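Local coordinates for protein osa (PDB 4O7K) that suppresses the oncogenicity of Agrobacterium tumefaciens and acts as a plasmid fertility inhibition factor with a ParB/Srx-type fold, at residues Ala55-Ser60 with Val118-Val123; Val69-Leu74 with Phe154-Arg159; Glu31-Val36 with Val43-Pro48. The protein carries 1 engineered substitution. All coordinates share one frame; numbering follows the deposited sequence.

Contact 1 (Ala55-Ser60 with Val118-Val123); sequences AFMTAS and VPLADV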
# COMPACT_ATOMS: atom_id res chain seq x y z
N ALA A 55 -13.70 2.08 0.74
CA ALA A 55 -12.80 2.53 1.80
C ALA A 55 -12.38 3.96 1.52
O ALA A 55 -12.44 4.42 0.37
CB ALA A 55 -11.58 1.61 1.91
N PHE A 56 -11.98 4.68 2.56
CA PHE A 56 -11.48 6.04 2.43
C PHE A 56 -10.16 6.20 3.18
O PHE A 56 -10.01 5.69 4.30
CB PHE A 56 -12.50 7.05 2.93
CG PHE A 56 -13.74 7.12 2.09
CD1 PHE A 56 -14.77 6.22 2.27
CD2 PHE A 56 -13.86 8.08 1.09
CE1 PHE A 56 -15.91 6.27 1.48
CE2 PHE A 56 -15.01 8.14 0.29
CZ PHE A 56 -16.03 7.23 0.49
N MET A 57 -9.21 6.89 2.56
CA MET A 57 -7.93 7.16 3.20
C MET A 57 -7.57 8.62 3.03
O MET A 57 -8.13 9.31 2.17
CB MET A 57 -6.83 6.25 2.62
CG MET A 57 -7.13 4.77 2.78
SD MET A 57 -5.71 3.74 2.37
CE MET A 57 -4.85 3.80 3.94
N THR A 58 -6.63 9.09 3.85
CA THR A 58 -6.26 10.49 3.85
C THR A 58 -4.76 10.70 4.05
O THR A 58 -4.09 9.87 4.67
CB THR A 58 -7.01 11.27 4.96
OG1 THR A 58 -6.61 12.65 4.91
CG2 THR A 58 -6.68 10.70 6.34
N ALA A 59 -4.24 11.80 3.53
CA ALA A 59 -2.84 12.15 3.74
C ALA A 59 -2.69 13.21 4.83
O ALA A 59 -1.70 13.95 4.86
CB ALA A 59 -2.22 12.65 2.44
N SER A 60 -3.67 13.29 5.73
CA SER A 60 -3.70 14.35 6.73
C SER A 60 -2.50 14.30 7.66
O SER A 60 -2.08 15.32 8.20
CB SER A 60 -5.00 14.28 7.54
OG SER A 60 -5.04 13.13 8.35
N VAL A 118 -8.81 6.50 6.83
CA VAL A 118 -7.59 5.91 7.38
C VAL A 118 -6.34 6.62 6.83
O VAL A 118 -6.17 6.72 5.62
CB VAL A 118 -7.51 4.41 7.05
CG1 VAL A 118 -6.21 3.80 7.61
CG2 VAL A 118 -8.73 3.70 7.62
N PRO A 119 -5.46 7.11 7.72
CA PRO A 119 -4.21 7.73 7.26
C PRO A 119 -3.33 6.75 6.47
O PRO A 119 -3.36 5.54 6.72
CB PRO A 119 -3.53 8.16 8.56
CG PRO A 119 -4.67 8.33 9.53
CD PRO A 119 -5.64 7.24 9.18
N LEU A 120 -2.57 7.28 5.52
CA LEU A 120 -1.69 6.46 4.69
C LEU A 120 -0.58 5.80 5.49
O LEU A 120 -0.15 6.31 6.52
CB LEU A 120 -1.07 7.31 3.59
CG LEU A 120 -2.06 7.98 2.62
CD1 LEU A 120 -1.27 8.71 1.54
CD2 LEU A 120 -2.97 6.93 2.04
N ALA A 121 -0.12 4.67 4.98
CA ALA A 121 1.11 4.03 5.45
C ALA A 121 2.33 4.82 5.02
O ALA A 121 2.34 5.45 3.95
CB ALA A 121 1.19 2.62 4.91
N ASP A 122 3.35 4.79 5.86
CA ASP A 122 4.66 5.37 5.56
C ASP A 122 5.66 4.25 5.28
O ASP A 122 5.97 3.46 6.16
CB ASP A 122 5.14 6.23 6.72
CG ASP A 122 4.27 7.45 6.94
OD1 ASP A 122 4.53 8.48 6.29
OD2 ASP A 122 3.32 7.37 7.75
N VAL A 123 6.12 4.16 4.03
CA VAL A 123 6.98 3.05 3.63
C VAL A 123 8.29 3.56 3.05
O VAL A 123 8.48 4.76 2.85
CB VAL A 123 6.30 2.13 2.60
CG1 VAL A 123 4.95 1.61 3.13
CG2 VAL A 123 6.11 2.88 1.29

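Contact 2 (Val69-Leu74 with Phe154-Arg159); sequences VYVNGL and FPVLSR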
# COMPACT_ATOMS: atom_id res chain seq x y z
N VAL A 69 3.05 8.02 -3.46
CA VAL A 69 3.19 7.07 -4.55
C VAL A 69 1.92 6.22 -4.62
O VAL A 69 1.48 5.65 -3.61
CB VAL A 69 4.42 6.16 -4.37
CG1 VAL A 69 4.60 5.25 -5.58
CG2 VAL A 69 5.68 7.00 -4.12
N TYR A 70 1.32 6.17 -5.80
CA TYR A 70 0.20 5.27 -6.03
C TYR A 70 0.77 3.93 -6.45
O TYR A 70 1.45 3.85 -7.47
CB TYR A 70 -0.74 5.81 -7.10
CG TYR A 70 -1.36 7.13 -6.72
CD1 TYR A 70 -2.30 7.20 -5.69
CD2 TYR A 70 -1.00 8.29 -7.37
CE1 TYR A 70 -2.86 8.41 -5.33
CE2 TYR A 70 -1.54 9.50 -7.01
CZ TYR A 70 -2.48 9.55 -6.00
OH TYR A 70 -3.02 10.76 -5.66
N VAL A 71 0.52 2.90 -5.66
CA VAL A 71 1.17 1.63 -5.97
C VAL A 71 0.20 0.59 -6.49
O VAL A 71 -0.98 0.54 -6.12
CB VAL A 71 1.94 1.04 -4.74
CG1 VAL A 71 2.99 2.03 -4.24
CG2 VAL A 71 0.99 0.66 -3.63
N ASN A 72 0.73 -0.23 -7.39
CA ASN A 72 0.09 -1.45 -7.81
C ASN A 72 0.10 -2.41 -6.63
O ASN A 72 1.17 -2.87 -6.20
CB ASN A 72 0.84 -2.01 -9.02
CG ASN A 72 0.27 -3.31 -9.52
OD1 ASN A 72 -0.13 -4.18 -8.75
ND2 ASN A 72 0.23 -3.45 -10.84
N GLY A 73 -1.08 -2.71 -6.08
CA GLY A 73 -1.18 -3.59 -4.92
C GLY A 73 -0.39 -4.89 -5.01
O GLY A 73 0.33 -5.26 -4.08
N LEU A 74 -0.54 -5.60 -6.13
CA LEU A 74 0.18 -6.87 -6.32
C LEU A 74 1.70 -6.67 -6.34
O LEU A 74 2.44 -7.51 -5.84
CB LEU A 74 -0.25 -7.55 -7.61
CG LEU A 74 -1.68 -8.09 -7.69
CD1 LEU A 74 -1.84 -8.87 -8.98
CD2 LEU A 74 -2.04 -8.96 -6.49
N PHE A 154 -3.45 1.78 -4.32
CA PHE A 154 -3.64 2.65 -3.18
C PHE A 154 -2.41 3.53 -3.01
O PHE A 154 -1.32 3.18 -3.48
CB PHE A 154 -3.96 1.84 -1.91
CG PHE A 154 -3.00 0.70 -1.62
CD1 PHE A 154 -1.82 0.93 -0.95
CD2 PHE A 154 -3.33 -0.60 -1.99
CE1 PHE A 154 -0.95 -0.12 -0.66
CE2 PHE A 154 -2.47 -1.65 -1.71
CZ PHE A 154 -1.27 -1.41 -1.05
N PRO A 155 -2.58 4.69 -2.38
CA PRO A 155 -1.43 5.57 -2.15
C PRO A 155 -0.65 5.18 -0.90
O PRO A 155 -1.23 4.62 0.04
CB PRO A 155 -2.07 6.95 -1.97
CG PRO A 155 -3.49 6.70 -1.59
CD PRO A 155 -3.85 5.29 -1.94
N VAL A 156 0.64 5.47 -0.91
CA VAL A 156 1.49 5.31 0.27
C VAL A 156 2.36 6.55 0.35
O VAL A 156 2.46 7.31 -0.62
CB VAL A 156 2.37 4.04 0.21
CG1 VAL A 156 1.52 2.78 0.24
CG2 VAL A 156 3.26 4.07 -1.03
N LEU A 157 2.97 6.76 1.51
CA LEU A 157 3.80 7.93 1.77
C LEU A 157 5.28 7.57 1.83
O LEU A 157 5.65 6.55 2.40
CB LEU A 157 3.39 8.59 3.09
CG LEU A 157 2.05 9.33 3.09
CD1 LEU A 157 1.68 9.69 4.52
CD2 LEU A 157 2.19 10.59 2.25
N SER A 158 6.10 8.43 1.24
CA SER A 158 7.54 8.24 1.19
C SER A 158 8.23 9.52 1.65
O SER A 158 7.75 10.63 1.40
CB SER A 158 7.97 7.87 -0.23
OG SER A 158 9.37 7.92 -0.38
N ARG A 159 9.39 9.35 2.28
CA ARG A 159 10.07 10.40 3.03
C ARG A 159 10.66 11.50 2.14
O ARG A 159 10.84 12.63 2.59
CB ARG A 159 11.19 9.75 3.87
CG ARG A 159 11.42 10.31 5.27
CD ARG A 159 12.48 9.46 6.01
NE ARG A 159 12.04 8.07 6.17
CZ ARG A 159 12.83 6.99 6.04
NH1 ARG A 159 14.12 7.12 5.74
NH2 ARG A 159 12.31 5.78 6.20

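Contact 3 (Glu31-Val36 with Val43-Pro48); sequences ELPQIV and VVWRLP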
# COMPACT_ATOMS: atom_id res chain seq x y z
N GLU A 31 -8.16 -0.12 -11.38
CA GLU A 31 -9.03 0.81 -10.67
C GLU A 31 -8.19 1.72 -9.77
O GLU A 31 -7.49 1.25 -8.87
CB GLU A 31 -10.08 0.06 -9.85
CG GLU A 31 -10.92 -0.92 -10.67
CD GLU A 31 -12.40 -0.76 -10.43
OE1 GLU A 31 -12.77 -0.17 -9.39
OE2 GLU A 31 -13.21 -1.20 -11.28
N LEU A 32 -8.28 3.02 -10.03
CA LEU A 32 -7.54 4.04 -9.31
C LEU A 32 -8.29 4.59 -8.10
O LEU A 32 -9.53 4.70 -8.11
CB LEU A 32 -7.21 5.21 -10.25
CG LEU A 32 -6.06 5.14 -11.25
CD1 LEU A 32 -6.24 4.02 -12.24
CD2 LEU A 32 -5.88 6.46 -12.00
N PRO A 33 -7.55 4.98 -7.05
CA PRO A 33 -8.20 5.75 -5.99
C PRO A 33 -8.72 7.06 -6.56
O PRO A 33 -8.13 7.59 -7.50
CB PRO A 33 -7.08 5.97 -4.96
CG PRO A 33 -5.80 5.67 -5.66
CD PRO A 33 -6.13 4.68 -6.75
N GLN A 34 -9.83 7.56 -6.03
CA GLN A 34 -10.42 8.79 -6.53
C GLN A 34 -10.31 9.89 -5.48
O GLN A 34 -10.79 9.74 -4.36
CB GLN A 34 -11.89 8.58 -6.90
CG GLN A 34 -12.12 7.48 -7.91
CD GLN A 34 -13.59 7.14 -8.07
OE1 GLN A 34 -14.39 7.38 -7.16
NE2 GLN A 34 -13.96 6.57 -9.21
N ILE A 35 -9.65 10.99 -5.85
CA ILE A 35 -9.59 12.13 -4.96
C ILE A 35 -10.99 12.72 -4.83
O ILE A 35 -11.64 12.97 -5.84
CB ILE A 35 -8.62 13.20 -5.46
CG1 ILE A 35 -7.18 12.70 -5.29
CG2 ILE A 35 -8.83 14.49 -4.68
CD1 ILE A 35 -6.14 13.64 -5.82
N VAL A 36 -11.47 12.89 -3.61
CA VAL A 36 -12.84 13.37 -3.42
C VAL A 36 -12.93 14.57 -2.51
O VAL A 36 -12.10 14.75 -1.62
CB VAL A 36 -13.77 12.27 -2.84
CG1 VAL A 36 -14.07 11.21 -3.89
CG2 VAL A 36 -13.16 11.65 -1.58
N VAL A 43 -6.52 16.06 2.00
CA VAL A 43 -6.59 15.20 0.83
C VAL A 43 -7.19 13.87 1.23
O VAL A 43 -6.68 13.20 2.14
CB VAL A 43 -5.22 15.00 0.19
CG1 VAL A 43 -5.32 14.04 -0.99
CG2 VAL A 43 -4.65 16.35 -0.24
N VAL A 44 -8.29 13.50 0.58
CA VAL A 44 -8.95 12.24 0.86
C VAL A 44 -9.21 11.48 -0.43
O VAL A 44 -9.63 12.07 -1.43
CB VAL A 44 -10.29 12.45 1.61
CG1 VAL A 44 -11.06 11.14 1.72
CG2 VAL A 44 -10.03 13.05 2.99
N TRP A 45 -8.93 10.18 -0.42
CA TRP A 45 -9.30 9.32 -1.55
C TRP A 45 -10.42 8.37 -1.18
O TRP A 45 -10.48 7.86 -0.07
CB TRP A 45 -8.12 8.48 -2.02
CG TRP A 45 -6.95 9.20 -2.55
CD1 TRP A 45 -6.69 9.51 -3.85
CD2 TRP A 45 -5.82 9.65 -1.79
NE1 TRP A 45 -5.48 10.15 -3.95
CE2 TRP A 45 -4.92 10.24 -2.70
CE3 TRP A 45 -5.50 9.62 -0.43
CZ2 TRP A 45 -3.71 10.80 -2.29
CZ3 TRP A 45 -4.28 10.17 -0.03
CH2 TRP A 45 -3.41 10.76 -0.96
N ARG A 46 -11.30 8.14 -2.16
CA ARG A 46 -12.20 7.01 -2.13
C ARG A 46 -11.48 5.84 -2.79
O ARG A 46 -10.90 5.99 -3.87
CB ARG A 46 -13.51 7.34 -2.88
CG ARG A 46 -14.41 6.13 -3.07
CD ARG A 46 -15.60 6.40 -4.01
NE ARG A 46 -16.31 5.15 -4.27
CZ ARG A 46 -16.23 4.44 -5.40
NH1 ARG A 46 -15.51 4.87 -6.43
NH2 ARG A 46 -16.88 3.29 -5.49
N LEU A 47 -11.50 4.68 -2.14
CA LEU A 47 -10.87 3.50 -2.73
C LEU A 47 -11.93 2.43 -2.96
O LEU A 47 -12.58 1.99 -2.01
CB LEU A 47 -9.75 2.96 -1.82
CG LEU A 47 -8.46 3.78 -1.68
CD1 LEU A 47 -8.71 4.94 -0.74
CD2 LEU A 47 -7.35 2.92 -1.12
N PRO A 48 -12.13 2.03 -4.22
CA PRO A 48 -13.05 0.93 -4.51
C PRO A 48 -12.52 -0.35 -3.87
O PRO A 48 -11.32 -0.59 -3.94
CB PRO A 48 -13.03 0.82 -6.04
CG PRO A 48 -12.36 2.08 -6.53
CD PRO A 48 -11.45 2.52 -5.43
O HOH W 1 -9.32 15.55 -1.19

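Contact 1 (Ala55-Ser60 with Val118-Val123)
M57 and V118 bury the most surface where strand 55-58 runs parallel to the start of strand 118-128, and they form a bridged pair whose side chains leave the same face of the sheet. The M57 chain is extended as far as SD and then bends (chi3 84°), which brings its methyl back over the neighbouring strand. There CE rests 3.9 Å from CG1 of V118, and the same methyl lies 3.6 Å from the carbonyl O of P119. Closer to the main chain, CB of M57 packs against L120 CD2 at 4.0 Å.

L120 is the third large contributor. Its CG is 3.4 Å from the carbonyl O of T58, while its two methyls part, CD2 going to M57 and CD1 to CB of A59. That same T58 oxygen accepts the L120 N-H at 3.1 Å between N and O, approached nearly end-on to the carbonyl, although the bond is bent at the hydrogen (139°). The ladder is completed by V118 N to F56 O at 2.9 Å and by T58 N to V118 O at 3.0 Å; in the latter the donor stands well above the carbonyl plane. On the other face of the sheet, CG2 of T58 lies against N and CA of P119, and its OG1 is hydrogen-bonded to O of V43, just before strand 44-47.

The pair lies inside the mixed sheet, with strand 44-47 on the far edge of 55-58. Helix 140-148 covers the M57 and V118 face, where M57 meets L146 and V118 meets R142, whose NH1 also binds P119 O. L120 reaches W45 as well as P155 and L157 of strand 153-158, so the parallel pair borders the second sheet.

Contact 2 (Val69-Leu74 with Phe154-Arg159)
Strands 69-72 and 154-158 pair antiparallel, V69 with V156 and V71 with F154 in hydrogen-bonded pairs and Y70 with P155 in the non-hydrogen-bonded pair between them, while the two short strands run at 128° to each other, well off the 180° of exact antiparallel alignment. The bond from V71 N to F154 O is almost straight at 2.9 Å (177°), whereas its return, F154 N to V71 O, is stretched to 3.3 Å. The V69 and V156 pair is closed by two bonds, V69 N to V156 O at 3.0 Å and V156 N to V69 O at 2.8 Å.

On the face that carries the valines, CG2 of V71 sits over the F154 ring, 4.0 Å from its centroid and displaced toward the CE1 rim, in a CH-pi contact. F154 has CG between its backbone N and carbonyl carbon (chi1 50°), which folds the ring in under V71 and sets CE2 4.0 Å from CA of G73. The other V71 methyl, CG1, meets CG2 of V156 at 3.8 Å, the two side chains crossing at about a right angle. V156 CG2 also reaches CB of V69, so one methyl bridges two residues of the opposite strand. On the reverse face the Y70 ring slants across P155, with CD1 and CE1 each 3.7 Å from its CB; the phenol OH is hydrogen-bonded to NE1 of W45.

Beyond F154, the ring of F76 completes an edge-to-face pair. N72 ends its strand as the N-cap of helix 73-81, its OD1 accepting from A75 N. The arrangement is an antiparallel ladder in a three-stranded sheet, with strand 67-72 in the centre and running directly into a capped helix, within the ParB/Srx-related fertility inhibition domain.

Contact 3 (Glu31-Val36 with Val43-Pro48)
Q34 and R46 form a hydrogen-bonded antiparallel pair, and their side chains run side by side on one face of the hairpin. The R46 chain is extended from CG to NE, with CG anti to the backbone N (chi1 171°). Its CB lies 4.0 Å from CG1 of V36 and 3.9 Å from the carbonyl O of Q34. Further along, CD passes 3.5 Å from OE1 of Q34. NE turns to a salt bridge with OD2 of D54. At the tip, NH1 donates to Q34 OE1 at 2.8 Å, with the oxygen near the guanidinium plane but the donor well above the plane of the amide, the two planes being 45° apart. NH1 is thus held by an amide and NE by a carboxylate.

The main chains are joined by Q34 N to R46 O, R46 N to Q34 O and V36 N to V44 O. Past the last of these, a water continues the ladder, donating to V36 O and accepting from V44 N.

On the reverse face I35 and P33 pack on W45. I35 lies alongside the indole, its CG1 3.3 Å from NE1, whose hydrogen-bond partner is Y70, while P33 CB stands 3.7 Å from CD1 of W45. Separately, at the other end of the pair, P48 packs its ring against OE1 of E31.

Strand 34-35 is the outermost of the mixed sheet, and 44-47 links it to strand 55-58. I35 and W45 pack on helix 179-189, both touching L182, while P33 and W45 also reach strand 153-158 through V153 and P155.

Overall arrangement
From the N terminus, contact 3 closes first, a short hairpin loop between 31-36 and 43-48. The chain then enters 55-60, which opens contact 1, and 69-74, which opens contact 2; their partners 118-123 and 154-159 follow in the same order, so these two long-range closures cross. Contacts 1 and 3 share the mixed sheet, joined through a probable hydrogen bond between L47 N and A55 O, whereas contact 2 lies in the antiparallel sheet. The sheets meet where L157 exchanges probable backbone bonds with A121 and V123, and where Y70 and P155 pack with W45, bringing all three contacts together.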